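Local coordinates for protein teichoic acid D-alanine hydrolase (Staphylococcus aureus, PDB 5ZH8) that removes D-alanyl groups from wall teichoic acid and lipoteichoic acid and influences methicillin resistance, at residues M122-S127 against L274-L279; Q109-G114 against L365-N370; K138-E143 against E224-K229; K130-L135 against T237-P242. All blocks are in the same frame, centred on the assembly; numbering follows the deposited sequence.

Interaction 1 (M122-S127 against L274-L279)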
loop_
_atom_site.group_PDB
_atom_site.type_symbol
_atom_site.label_atom_id
_atom_site.label_comp_id
_atom_site.label_asym_id
_atom_site.label_seq_id
_atom_site.Cartn_x
_atom_site.Cartn_y
_atom_site.Cartn_z
ATOM N N MET A 122 -3.044 8.438 19.206
ATOM C CA MET A 122 -2.581 9.432 18.245
ATOM C C MET A 122 -1.914 8.716 17.078
ATOM O O MET A 122 -1.055 7.861 17.281
ATOM C CB MET A 122 -1.588 10.386 18.915
ATOM C CG MET A 122 -2.192 11.164 20.068
ATOM S SD MET A 122 -0.998 11.833 21.230
ATOM C CE MET A 122 -0.293 13.192 20.299
ATOM N N PHE A 123 -2.312 9.076 15.863
ATOM C CA PHE A 123 -1.831 8.414 14.656
ATOM C C PHE A 123 -0.911 9.318 13.862
ATOM O O PHE A 123 -1.109 10.522 13.819
ATOM C CB PHE A 123 -3.011 8.004 13.773
ATOM C CG PHE A 123 -3.925 7.013 14.421
ATOM C CD1 PHE A 123 -4.878 7.432 15.334
ATOM C CD2 PHE A 123 -3.825 5.666 14.130
ATOM C CE1 PHE A 123 -5.718 6.524 15.940
ATOM C CE2 PHE A 123 -4.664 4.754 14.737
ATOM C CZ PHE A 123 -5.613 5.181 15.643
ATOM N N LEU A 124 0.099 8.722 13.240
ATOM C CA LEU A 124 0.981 9.423 12.323
ATOM C C LEU A 124 0.159 9.946 11.147
ATOM O O LEU A 124 -0.337 9.176 10.334
ATOM C CB LEU A 124 2.079 8.477 11.833
ATOM C CG LEU A 124 3.110 8.991 10.832
ATOM C CD1 LEU A 124 3.792 10.246 11.364
ATOM C CD2 LEU A 124 4.134 7.900 10.541
ATOM N N ILE A 125 0.000 11.263 11.070
ATOM C CA ILE A 125 -0.863 11.860 10.055
ATOM C C ILE A 125 -0.182 11.960 8.700
ATOM O O ILE A 125 -0.844 12.270 7.706
ATOM C CB ILE A 125 -1.397 13.250 10.474
ATOM C CG1 ILE A 125 -0.288 14.315 10.478
ATOM C CG2 ILE A 125 -2.070 13.171 11.837
ATOM C CD1 ILE A 125 -0.785 15.720 10.772
ATOM N N GLY A 126 1.127 11.712 8.660
ATOM C CA GLY A 126 1.897 11.796 7.424
ATOM C C GLY A 126 1.641 13.085 6.655
ATOM O O GLY A 126 1.633 14.181 7.225
ATOM N N SER A 127 1.380 12.942 5.359
ATOM C CA SER A 127 1.239 14.081 4.456
ATOM C C SER A 127 0.161 15.093 4.851
ATOM O O SER A 127 0.135 16.208 4.323
ATOM C CB SER A 127 0.960 13.590 3.047
ATOM O OG SER A 127 1.158 14.634 2.127
ATOM N N LEU A 274 6.100 -1.281 11.096
ATOM C CA LEU A 274 6.951 -0.411 10.295
ATOM C C LEU A 274 7.400 0.776 11.148
ATOM O O LEU A 274 6.664 1.761 11.294
ATOM C CB LEU A 274 6.185 0.115 9.074
ATOM C CG LEU A 274 5.692 -0.874 8.021
ATOM C CD1 LEU A 274 5.112 -0.102 6.857
ATOM C CD2 LEU A 274 6.805 -1.798 7.559
ATOM N N ARG A 275 8.611 0.683 11.699
ATOM C CA ARG A 275 9.136 1.695 12.609
ATOM C C ARG A 275 9.547 2.941 11.843
ATOM O O ARG A 275 10.354 2.851 10.915
ATOM C CB ARG A 275 10.339 1.145 13.381
ATOM C CG ARG A 275 10.795 1.991 14.564
ATOM C CD ARG A 275 11.635 1.151 15.536
ATOM N NE ARG A 275 12.035 1.916 16.718
ATOM C CZ ARG A 275 13.087 2.738 16.786
ATOM N NH1 ARG A 275 13.892 2.913 15.737
ATOM N NH2 ARG A 275 13.346 3.391 17.918
ATOM N N PRO A 276 8.978 4.110 12.210
ATOM C CA PRO A 276 9.450 5.359 11.620
ATOM C C PRO A 276 10.916 5.609 11.972
ATOM O O PRO A 276 11.285 5.599 13.150
ATOM C CB PRO A 276 8.544 6.414 12.253
ATOM C CG PRO A 276 7.313 5.681 12.645
ATOM C CD PRO A 276 7.796 4.325 13.066
ATOM N N ASN A 277 11.733 5.810 10.941
ATOM C CA ASN A 277 13.181 5.930 11.086
ATOM C C ASN A 277 13.746 7.247 10.524
ATOM O O ASN A 277 14.966 7.438 10.518
ATOM C CB ASN A 277 13.859 4.734 10.403
ATOM C CG ASN A 277 13.450 4.573 8.946
ATOM O OD1 ASN A 277 12.559 5.261 8.448
ATOM N ND2 ASN A 277 14.121 3.679 8.249
ATOM N N ILE A 278 12.867 8.141 10.066
ATOM C CA ILE A 278 13.282 9.363 9.369
ATOM C C ILE A 278 12.498 10.618 9.787
ATOM O O ILE A 278 12.597 11.663 9.144
ATOM C CB ILE A 278 13.136 9.190 7.838
ATOM C CG1 ILE A 278 11.697 8.812 7.466
ATOM C CG2 ILE A 278 14.115 8.146 7.328
ATOM C CD1 ILE A 278 11.416 8.806 5.976
ATOM N N LEU A 279 11.737 10.528 10.872
ATOM C CA LEU A 279 10.831 11.605 11.257
ATOM C C LEU A 279 11.569 12.824 11.822
ATOM O O LEU A 279 10.998 13.916 11.912
ATOM C CB LEU A 279 9.788 11.084 12.247
ATOM C CG LEU A 279 8.900 9.921 11.772
ATOM C CD1 LEU A 279 7.843 9.625 12.822
ATOM C CD2 LEU A 279 8.257 10.231 10.428
#
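Leu124 meets Pro276 and Leu279 with the two branches of one side chain. The site belongs to the beta-lactamase fold. Leu124 lies three residues before Ser127, which opens the sequence Ser127 to Lys130. That sequence matches the Ser-x-x-Lys signature of penicillin-binding proteins and serine beta-lactamases. CD2 of Leu124 approaches the proline ring at Pro276 CG, 4.4 Å away. The other methyl, Leu124 CD1, lies 4.3 Å from Leu279 CD1. Both contacts are apolar, and neither is tight. The leucine fork therefore spans two points on the loop 274-279 and touches each through carbon atoms. Leu124 points its side chain out from the short strand 123-124, with CG anti to the backbone N (chi1 179°). This extended setting carries both methyls across to the loop. The two main chains stay well apart: Leu124 CA and Pro276 CA are 9.4 Å from each other. The contact is thus made by side chains alone and buries only about 90 Å² in total.

Around this first shell, Phe346 of strand 340-346 touches Leu124 and Leu279, while Tyr289 touches Leu124 and Pro276. Side chains from two different sheets thus meet the leucine. Backbone bonds from Phe123 to Met290 and from Ile125 to Leu288 hold the strand in its three-stranded sheet, and Leu124 N is hydrogen-bonded to Gln349 OE1. Further along the chain, the Ser127 hydroxyl OG is hydrogen-bonded to both Lys130 NZ and Tyr211 OH.

Interaction 2 (Q109-G114 against L365-N370)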
loop_
_atom_site.group_PDB
_atom_site.type_symbol
_atom_site.label_atom_id
_atom_site.label_comp_id
_atom_site.label_asym_id
_atom_site.label_seq_id
_atom_site.Cartn_x
_atom_site.Cartn_y
_atom_site.Cartn_z
ATOM N N GLN A 109 -3.873 -0.497 18.958
ATOM C CA GLN A 109 -2.864 0.548 18.771
ATOM C C GLN A 109 -1.474 -0.079 18.703
ATOM O O GLN A 109 -0.638 0.320 17.885
ATOM C CB GLN A 109 -2.934 1.531 19.938
ATOM C CG GLN A 109 -1.862 2.608 19.952
ATOM C CD GLN A 109 -1.845 3.345 21.269
ATOM O OE1 GLN A 109 -2.888 3.789 21.750
ATOM N NE2 GLN A 109 -0.667 3.463 21.867
ATOM N N ASP A 110 -1.238 -1.041 19.591
ATOM C CA ASP A 110 -0.005 -1.809 19.619
ATOM C C ASP A 110 -0.390 -3.281 19.740
ATOM O O ASP A 110 -0.928 -3.702 20.766
ATOM C CB ASP A 110 0.857 -1.370 20.803
ATOM C CG ASP A 110 2.183 -2.135 20.898
ATOM O OD1 ASP A 110 2.303 -3.233 20.312
ATOM O OD2 ASP A 110 3.111 -1.631 21.566
ATOM N N PHE A 111 -0.123 -4.049 18.683
ATOM C CA PHE A 111 -0.483 -5.471 18.633
ATOM C C PHE A 111 0.413 -6.330 19.505
ATOM O O PHE A 111 -0.016 -7.376 19.997
ATOM C CB PHE A 111 -0.429 -6.000 17.194
ATOM C CG PHE A 111 -1.701 -5.795 16.425
ATOM C CD1 PHE A 111 -2.775 -6.654 16.612
ATOM C CD2 PHE A 111 -1.825 -4.757 15.522
ATOM C CE1 PHE A 111 -3.954 -6.478 15.916
ATOM C CE2 PHE A 111 -2.997 -4.579 14.823
ATOM C CZ PHE A 111 -4.063 -5.440 15.017
ATOM N N GLU A 112 1.650 -5.885 19.692
ATOM C CA GLU A 112 2.641 -6.655 20.440
ATOM C C GLU A 112 2.372 -6.587 21.950
ATOM O O GLU A 112 2.533 -7.583 22.663
ATOM C CB GLU A 112 4.056 -6.164 20.119
ATOM C CG GLU A 112 4.544 -6.523 18.718
ATOM C CD GLU A 112 3.907 -5.692 17.610
ATOM O OE1 GLU A 112 3.920 -4.444 17.701
ATOM O OE2 GLU A 112 3.401 -6.298 16.638
ATOM N N LYS A 113 1.949 -5.411 22.415
ATOM C CA LYS A 113 1.656 -5.174 23.828
ATOM C C LYS A 113 0.165 -5.286 24.144
ATOM O O LYS A 113 -0.242 -5.120 25.292
ATOM C CB LYS A 113 2.178 -3.790 24.242
ATOM C CG LYS A 113 3.653 -3.555 23.921
ATOM C CD LYS A 113 4.527 -4.546 24.687
ATOM C CE LYS A 113 5.982 -4.530 24.236
ATOM N NZ LYS A 113 6.168 -5.142 22.888
ATOM N N GLY A 114 -0.643 -5.566 23.122
ATOM C CA GLY A 114 -2.085 -5.738 23.294
ATOM C C GLY A 114 -2.851 -4.478 23.666
ATOM O O GLY A 114 -3.940 -4.567 24.226
ATOM N N LEU A 365 -6.221 4.925 10.328
ATOM C CA LEU A 365 -6.000 3.504 10.156
ATOM C C LEU A 365 -4.528 3.173 10.396
ATOM O O LEU A 365 -3.665 3.698 9.704
ATOM C CB LEU A 365 -6.406 3.132 8.731
ATOM C CG LEU A 365 -6.386 1.664 8.343
ATOM C CD1 LEU A 365 -7.469 0.887 9.082
ATOM C CD2 LEU A 365 -6.559 1.561 6.835
ATOM N N ASN A 366 -4.246 2.306 11.371
ATOM C CA ASN A 366 -2.860 1.919 11.700
ATOM C C ASN A 366 -2.460 0.505 11.239
ATOM O O ASN A 366 -1.346 0.062 11.499
ATOM C CB ASN A 366 -2.561 2.123 13.190
ATOM C CG ASN A 366 -3.387 1.234 14.093
ATOM O OD1 ASN A 366 -4.606 1.212 14.004
ATOM N ND2 ASN A 366 -2.723 0.520 14.992
ATOM N N VAL A 367 -3.361 -0.198 10.558
ATOM C CA VAL A 367 -2.981 -1.362 9.752
ATOM C C VAL A 367 -3.231 -0.968 8.298
ATOM O O VAL A 367 -4.355 -0.661 7.914
ATOM C CB VAL A 367 -3.783 -2.626 10.106
ATOM C CG1 VAL A 367 -3.292 -3.805 9.285
ATOM C CG2 VAL A 367 -3.676 -2.927 11.593
ATOM N N LYS A 368 -2.172 -0.962 7.497
ATOM C CA LYS A 368 -2.245 -0.421 6.147
ATOM C C LYS A 368 -3.318 -1.120 5.327
ATOM O O LYS A 368 -3.459 -2.347 5.371
ATOM C CB LYS A 368 -0.900 -0.548 5.442
ATOM C CG LYS A 368 -0.802 0.241 4.151
ATOM C CD LYS A 368 0.616 0.149 3.592
ATOM C CE LYS A 368 0.813 1.050 2.385
ATOM N NZ LYS A 368 -0.200 0.796 1.316
ATOM N N GLY A 369 -4.068 -0.322 4.579
ATOM C CA GLY A 369 -5.145 -0.833 3.751
ATOM C C GLY A 369 -5.868 0.311 3.088
ATOM O O GLY A 369 -5.404 1.439 3.116
ATOM N N ASN A 370 -7.016 0.014 2.497
ATOM C CA ASN A 370 -7.771 1.005 1.747
ATOM C C ASN A 370 -8.658 1.830 2.680
ATOM O O ASN A 370 -9.770 1.422 3.037
ATOM C CB ASN A 370 -8.605 0.308 0.678
ATOM C CG ASN A 370 -9.158 1.264 -0.348
ATOM O OD1 ASN A 370 -9.259 2.465 -0.107
ATOM N ND2 ASN A 370 -9.524 0.729 -1.507
#
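The ring of Phe111 receives Val367 at its edge, with Val367 CG2 close to the ring plane and 3.7 Å from Phe111 CE2. The two side chains cross at about a right angle. In this part of the beta-lactamase fold, the segment 109-114 combines a classic beta bulge with an Asx motif. Outside the two segments, the Phe111 ring meets Tyr264 edge-to-face and Tyr108 with the planes at about 40°. Asn366 meets the other end of the loop: its ND2 is 3.6 Å from Gln109 O. That pair is a polar contact and not a hydrogen bond. The amide is fixed from elsewhere: ND2 donates to Tyr108 O and Lys262 O, and OD1 accepts from Asn89 ND2. Its CG sits between the backbone N and the carbonyl carbon (chi1 64°), which turns the amide toward 109-114.

The bulge sets Gln109 and Asp110 opposite the single residue Ile115. The chain turns a corner at Gln109, and Phe111 lies beside the loop that follows strand 359-365. The contact joins two loops where strands 99-106 and 359-365 of the large sheet run out, near the dimer interface. There Val367 also packs on Asn370 of the second subunit. In the Asx motif, Asp110 OD1 accepts Lys113 N at 3.0 Å. The donor comes from above the carboxylate plane, 70° out of it.

Interaction 3 (K138-E143 against E224-K229)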
loop_
_atom_site.group_PDB
_atom_site.type_symbol
_atom_site.label_atom_id
_atom_site.label_comp_id
_atom_site.label_asym_id
_atom_site.label_seq_id
_atom_site.Cartn_x
_atom_site.Cartn_y
_atom_site.Cartn_z
ATOM N N LYS A 138 0.210 30.703 5.362
ATOM C CA LYS A 138 -0.841 31.702 5.221
ATOM C C LYS A 138 -0.745 32.743 6.333
ATOM O O LYS A 138 -0.869 33.946 6.080
ATOM C CB LYS A 138 -2.228 31.049 5.207
ATOM C CG LYS A 138 -3.385 32.037 5.055
ATOM C CD LYS A 138 -3.377 32.791 3.724
ATOM C CE LYS A 138 -3.924 31.925 2.594
ATOM N NZ LYS A 138 -3.470 32.394 1.260
ATOM N N GLN A 139 -0.514 32.278 7.558
ATOM C CA GLN A 139 -0.304 33.182 8.682
ATOM C C GLN A 139 0.835 34.168 8.407
ATOM O O GLN A 139 0.688 35.369 8.622
ATOM C CB GLN A 139 -0.014 32.398 9.953
ATOM C CG GLN A 139 -1.248 31.809 10.615
ATOM C CD GLN A 139 -0.897 30.884 11.768
ATOM O OE1 GLN A 139 0.253 30.468 11.913
ATOM N NE2 GLN A 139 -1.890 30.556 12.591
ATOM N N LEU A 140 1.956 33.650 7.918
ATOM C CA LEU A 140 3.116 34.473 7.593
ATOM C C LEU A 140 2.855 35.476 6.471
ATOM O O LEU A 140 3.435 36.556 6.465
ATOM C CB LEU A 140 4.318 33.591 7.229
ATOM C CG LEU A 140 4.948 32.857 8.413
ATOM C CD1 LEU A 140 6.051 31.940 7.929
ATOM C CD2 LEU A 140 5.479 33.846 9.440
ATOM N N GLU A 141 1.992 35.111 5.527
ATOM C CA GLU A 141 1.586 36.018 4.449
ATOM C C GLU A 141 0.816 37.208 5.004
ATOM O O GLU A 141 1.084 38.349 4.628
ATOM C CB GLU A 141 0.731 35.283 3.412
ATOM C CG GLU A 141 1.488 34.250 2.602
ATOM C CD GLU A 141 0.570 33.361 1.795
ATOM O OE1 GLU A 141 -0.216 33.902 1.000
ATOM O OE2 GLU A 141 0.639 32.127 1.948
ATOM N N GLU A 142 -0.113 36.933 5.918
ATOM C CA GLU A 142 -0.936 37.967 6.545
ATOM C C GLU A 142 -0.164 38.797 7.589
ATOM O O GLU A 142 -0.560 39.909 7.925
ATOM C CB GLU A 142 -2.172 37.333 7.186
ATOM C CG GLU A 142 -3.096 36.605 6.211
ATOM C CD GLU A 142 -3.587 37.486 5.072
ATOM O OE1 GLU A 142 -4.054 38.617 5.345
ATOM O OE2 GLU A 142 -3.509 37.038 3.904
ATOM N N GLU A 143 0.930 38.240 8.105
ATOM C CA GLU A 143 1.867 38.991 8.941
ATOM C C GLU A 143 2.835 39.838 8.106
ATOM O O GLU A 143 3.604 40.615 8.658
ATOM C CB GLU A 143 2.652 38.037 9.843
ATOM C CG GLU A 143 1.808 37.391 10.930
ATOM C CD GLU A 143 2.590 36.417 11.792
ATOM O OE1 GLU A 143 3.842 36.478 11.795
ATOM O OE2 GLU A 143 1.955 35.591 12.483
ATOM N N GLU A 224 10.959 28.438 9.151
ATOM C CA GLU A 224 11.973 28.551 10.193
ATOM C C GLU A 224 12.899 29.742 9.963
ATOM O O GLU A 224 13.216 30.471 10.900
ATOM C CB GLU A 224 12.792 27.264 10.302
ATOM C CG GLU A 224 12.050 26.121 10.971
ATOM C CD GLU A 224 12.942 24.931 11.250
ATOM O OE1 GLU A 224 14.017 24.815 10.615
ATOM O OE2 GLU A 224 12.562 24.108 12.110
ATOM N N GLU A 225 13.312 29.933 8.710
ATOM C CA GLU A 225 14.281 30.969 8.350
ATOM C C GLU A 225 13.708 32.378 8.514
ATOM O O GLU A 225 14.393 33.252 9.021
ATOM C CB GLU A 225 14.757 30.767 6.903
ATOM C CG GLU A 225 15.984 31.578 6.517
ATOM C CD GLU A 225 17.257 31.087 7.178
ATOM O OE1 GLU A 225 17.376 29.859 7.430
ATOM O OE2 GLU A 225 18.144 31.936 7.435
ATOM N N VAL A 226 12.464 32.591 8.079
ATOM C CA VAL A 226 11.842 33.921 8.148
ATOM C C VAL A 226 11.462 34.299 9.568
ATOM O O VAL A 226 11.514 35.474 9.925
ATOM C CB VAL A 226 10.585 34.061 7.254
ATOM C CG1 VAL A 226 10.926 33.838 5.792
ATOM C CG2 VAL A 226 9.468 33.137 7.711
ATOM N N THR A 227 11.076 33.309 10.368
ATOM C CA THR A 227 10.660 33.539 11.751
ATOM C C THR A 227 11.838 33.484 12.725
ATOM O O THR A 227 11.733 33.954 13.859
ATOM C CB THR A 227 9.618 32.499 12.207
ATOM O OG1 THR A 227 10.212 31.194 12.246
ATOM C CG2 THR A 227 8.417 32.478 11.267
ATOM N N GLY A 228 12.951 32.898 12.287
ATOM C CA GLY A 228 14.090 32.661 13.159
ATOM C C GLY A 228 13.764 31.721 14.307
ATOM O O GLY A 228 14.424 31.754 15.336
ATOM N N LYS A 229 12.753 30.875 14.128
ATOM C CA LYS A 229 12.283 29.986 15.182
ATOM C C LYS A 229 11.966 28.631 14.604
ATOM O O LYS A 229 11.637 28.516 13.430
ATOM C CB LYS A 229 11.042 30.559 15.867
ATOM C CG LYS A 229 11.318 31.828 16.653
ATOM C CD LYS A 229 10.169 32.173 17.593
ATOM C CE LYS A 229 10.570 33.262 18.579
ATOM N NZ LYS A 229 11.738 32.870 19.430
#
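Leu140 and Val226 reach toward each other tip to tip, with Leu140 CD1 3.6 Å from Val226 CG2. Thr227 approaches differently. Its side chain crosses that of Leu140 at about a right angle, and its methyl CG2 lies 3.7 Å from Leu140 CD2. The same methyl is 4.1 Å from Leu140 CD1, which leaves it near both branches of the leucine. Val226 points at the opposing helix, while Thr227 stands to one side.

The contact joins the last turns of helices 129-142 and 213-227 in the helical part of the beta-lactamase fold. The threonine divides its chemistry. Its chi1 of 66° sends OG1 away from the leucine and leaves CG2 for the apolar contact. OG1 accepts Lys229 N at 3.2 Å in an ST turn, just where Gly228 ends the helix with positive phi. It is also hydrogen-bonded to Ile223 O one turn back.

Glu143 points toward the other segment but is salt-bridged to Lys238 and Lys145. Between the two segments the touching groups are all methyls. The threonine hydroxyl finishes its own helix and is also linked to Asn234 OD1 of the next one.

Interaction 4 (K130-L135 against T237-P242)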
loop_
_atom_site.group_PDB
_atom_site.type_symbol
_atom_site.label_atom_id
_atom_site.label_comp_id
_atom_site.label_asym_id
_atom_site.label_seq_id
_atom_site.Cartn_x
_atom_site.Cartn_y
_atom_site.Cartn_z
ATOM N N LYS A 130 1.215 18.601 6.049
ATOM C CA LYS A 130 1.344 19.696 5.084
ATOM C C LYS A 130 0.290 20.804 5.290
ATOM O O LYS A 130 0.548 21.967 4.984
ATOM C CB LYS A 130 1.263 19.163 3.655
ATOM C CG LYS A 130 2.446 18.299 3.255
ATOM C CD LYS A 130 2.397 17.951 1.781
ATOM C CE LYS A 130 3.611 17.140 1.367
ATOM N NZ LYS A 130 3.705 15.845 2.089
ATOM N N PHE A 131 -0.884 20.434 5.804
ATOM C CA PHE A 131 -1.934 21.394 6.149
ATOM C C PHE A 131 -1.484 22.326 7.272
ATOM O O PHE A 131 -1.703 23.528 7.211
ATOM C CB PHE A 131 -3.223 20.644 6.537
ATOM C CG PHE A 131 -4.365 21.541 6.950
ATOM C CD1 PHE A 131 -4.734 22.639 6.183
ATOM C CD2 PHE A 131 -5.096 21.262 8.103
ATOM C CE1 PHE A 131 -5.790 23.452 6.566
ATOM C CE2 PHE A 131 -6.152 22.069 8.494
ATOM C CZ PHE A 131 -6.496 23.169 7.723
ATOM N N SER A 132 -0.852 21.760 8.294
ATOM C CA SER A 132 -0.248 22.540 9.378
ATOM C C SER A 132 0.758 23.562 8.820
ATOM O O SER A 132 0.705 24.752 9.163
ATOM C CB SER A 132 0.420 21.600 10.396
ATOM O OG SER A 132 1.387 22.268 11.192
ATOM N N THR A 133 1.650 23.085 7.950
ATOM C CA THR A 133 2.657 23.926 7.304
ATOM C C THR A 133 2.011 25.004 6.408
ATOM O O THR A 133 2.472 26.149 6.372
ATOM C CB THR A 133 3.637 23.065 6.468
ATOM O OG1 THR A 133 4.287 22.110 7.314
ATOM C CG2 THR A 133 4.700 23.934 5.779
ATOM N N GLY A 134 0.950 24.636 5.693
ATOM C CA GLY A 134 0.213 25.589 4.873
ATOM C C GLY A 134 -0.432 26.689 5.700
ATOM O O GLY A 134 -0.428 27.851 5.303
ATOM N N LEU A 135 -0.986 26.326 6.854
ATOM C CA LEU A 135 -1.598 27.306 7.752
ATOM C C LEU A 135 -0.570 28.307 8.261
ATOM O O LEU A 135 -0.851 29.503 8.337
ATOM C CB LEU A 135 -2.280 26.613 8.932
ATOM C CG LEU A 135 -3.605 25.922 8.596
ATOM C CD1 LEU A 135 -3.985 24.920 9.674
ATOM C CD2 LEU A 135 -4.719 26.944 8.399
ATOM N N THR A 237 2.973 27.834 19.005
ATOM C CA THR A 237 2.633 29.220 19.314
ATOM C C THR A 237 1.511 29.765 18.411
ATOM O O THR A 237 0.644 30.507 18.878
ATOM C CB THR A 237 3.866 30.137 19.201
ATOM O OG1 THR A 237 4.500 29.929 17.936
ATOM C CG2 THR A 237 4.858 29.836 20.288
ATOM N N LYS A 238 1.523 29.377 17.137
ATOM C CA LYS A 238 0.584 29.932 16.157
ATOM C C LYS A 238 -0.642 29.066 15.851
ATOM O O LYS A 238 -1.611 29.564 15.281
ATOM C CB LYS A 238 1.305 30.257 14.846
ATOM C CG LYS A 238 2.443 31.262 14.960
ATOM C CD LYS A 238 3.064 31.488 13.588
ATOM C CE LYS A 238 4.125 32.573 13.590
ATOM N NZ LYS A 238 3.530 33.926 13.759
ATOM N N ILE A 239 -0.613 27.784 16.203
ATOM C CA ILE A 239 -1.751 26.881 15.918
ATOM C C ILE A 239 -2.083 25.974 17.100
ATOM O O ILE A 239 -3.185 26.038 17.641
ATOM C CB ILE A 239 -1.492 26.001 14.672
ATOM C CG1 ILE A 239 -1.270 26.868 13.427
ATOM C CG2 ILE A 239 -2.656 25.038 14.440
ATOM C CD1 ILE A 239 -0.604 26.137 12.280
ATOM N N GLY A 240 -1.126 25.131 17.493
ATOM C CA GLY A 240 -1.336 24.109 18.524
ATOM C C GLY A 240 -2.004 24.614 19.783
ATOM O O GLY A 240 -3.036 24.084 20.199
ATOM N N ASP A 241 -1.419 25.652 20.378
ATOM C CA ASP A 241 -1.907 26.209 21.642
ATOM C C ASP A 241 -3.135 27.106 21.484
ATOM O O ASP A 241 -4.108 26.930 22.216
ATOM C CB ASP A 241 -0.780 26.944 22.390
ATOM C CG ASP A 241 0.303 26.000 22.887
ATOM O OD1 ASP A 241 0.110 24.762 22.806
ATOM O OD2 ASP A 241 1.344 26.498 23.360
ATOM N N PRO A 242 -3.104 28.071 20.542
ATOM C CA PRO A 242 -4.309 28.871 20.286
ATOM C C PRO A 242 -5.578 28.046 20.068
ATOM O O PRO A 242 -6.635 28.421 20.573
ATOM C CB PRO A 242 -3.953 29.644 19.018
ATOM C CG PRO A 242 -2.482 29.832 19.121
ATOM C CD PRO A 242 -1.946 28.596 19.792
#
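Helices 129-142 and 231-240, in the helical part of the beta-lactamase fold, bring Ser132 and Ile239 together with their CA atoms 8.0 Å apart, and the second helix widens into a pi-type turn at 237-240. Ile239 is the residue that crosses the gap. Its terminal methyl CD1 meets two neighbours three residues apart on the helix. It lies 3.7 Å from the carbonyl oxygen Ser132 O and 3.8 Å from Leu135 CB. One methyl thus rests against both the backbone and the beta carbon of Leu135 on the partner helix. With CG1 anti to the carbonyl carbon (chi1 -60°) and a nearly extended chi2 of 162°, the isoleucine reaches far enough to place CD1 there.

This is buried helix-helix packing. The first helix carries Lys130, whose NZ forms a salt bridge with Asp213. The methyl touches Ser132 at its backbone oxygen; the Ser132 hydroxyl OG is hydrogen-bonded to Tyr231 OH. Leu298 of helix 292-303 also packs on Ile239, and Ile302 of that helix touches Leu135.

The first helix is regular here, with Leu135 N bonded to Phe131 O at 2.9 Å. Leu135 turns its far end to its own helix: CD1 stands 3.6 Å above one face of the Phe131 ring, offset toward the rim.

Overall arrangement
Interactions 3 and 4 share helix 129-142, with centres about 11 Å apart. They pack it against two successive helices, 213-227 and 231-240. Interaction 4 is buried, about 10 Å from the chain's centre, while interaction 3 is partly buried near the helix ends. A salt bridge, Glu143 OE2 to Lys238 NZ at 2.6 Å, joins them. Interaction 1 is a buried, wholly apolar contact on the strand just before that helix. Interaction 2 is also buried within the assembly, though about 19 Å from the chain's centre and on the other side of it from interaction 3. It mixes an aromatic contact with a densely bonded amide. Interactions 1 and 2 touch through Phe123 CE2 and Asn366 OD1, 3.6 Å apart.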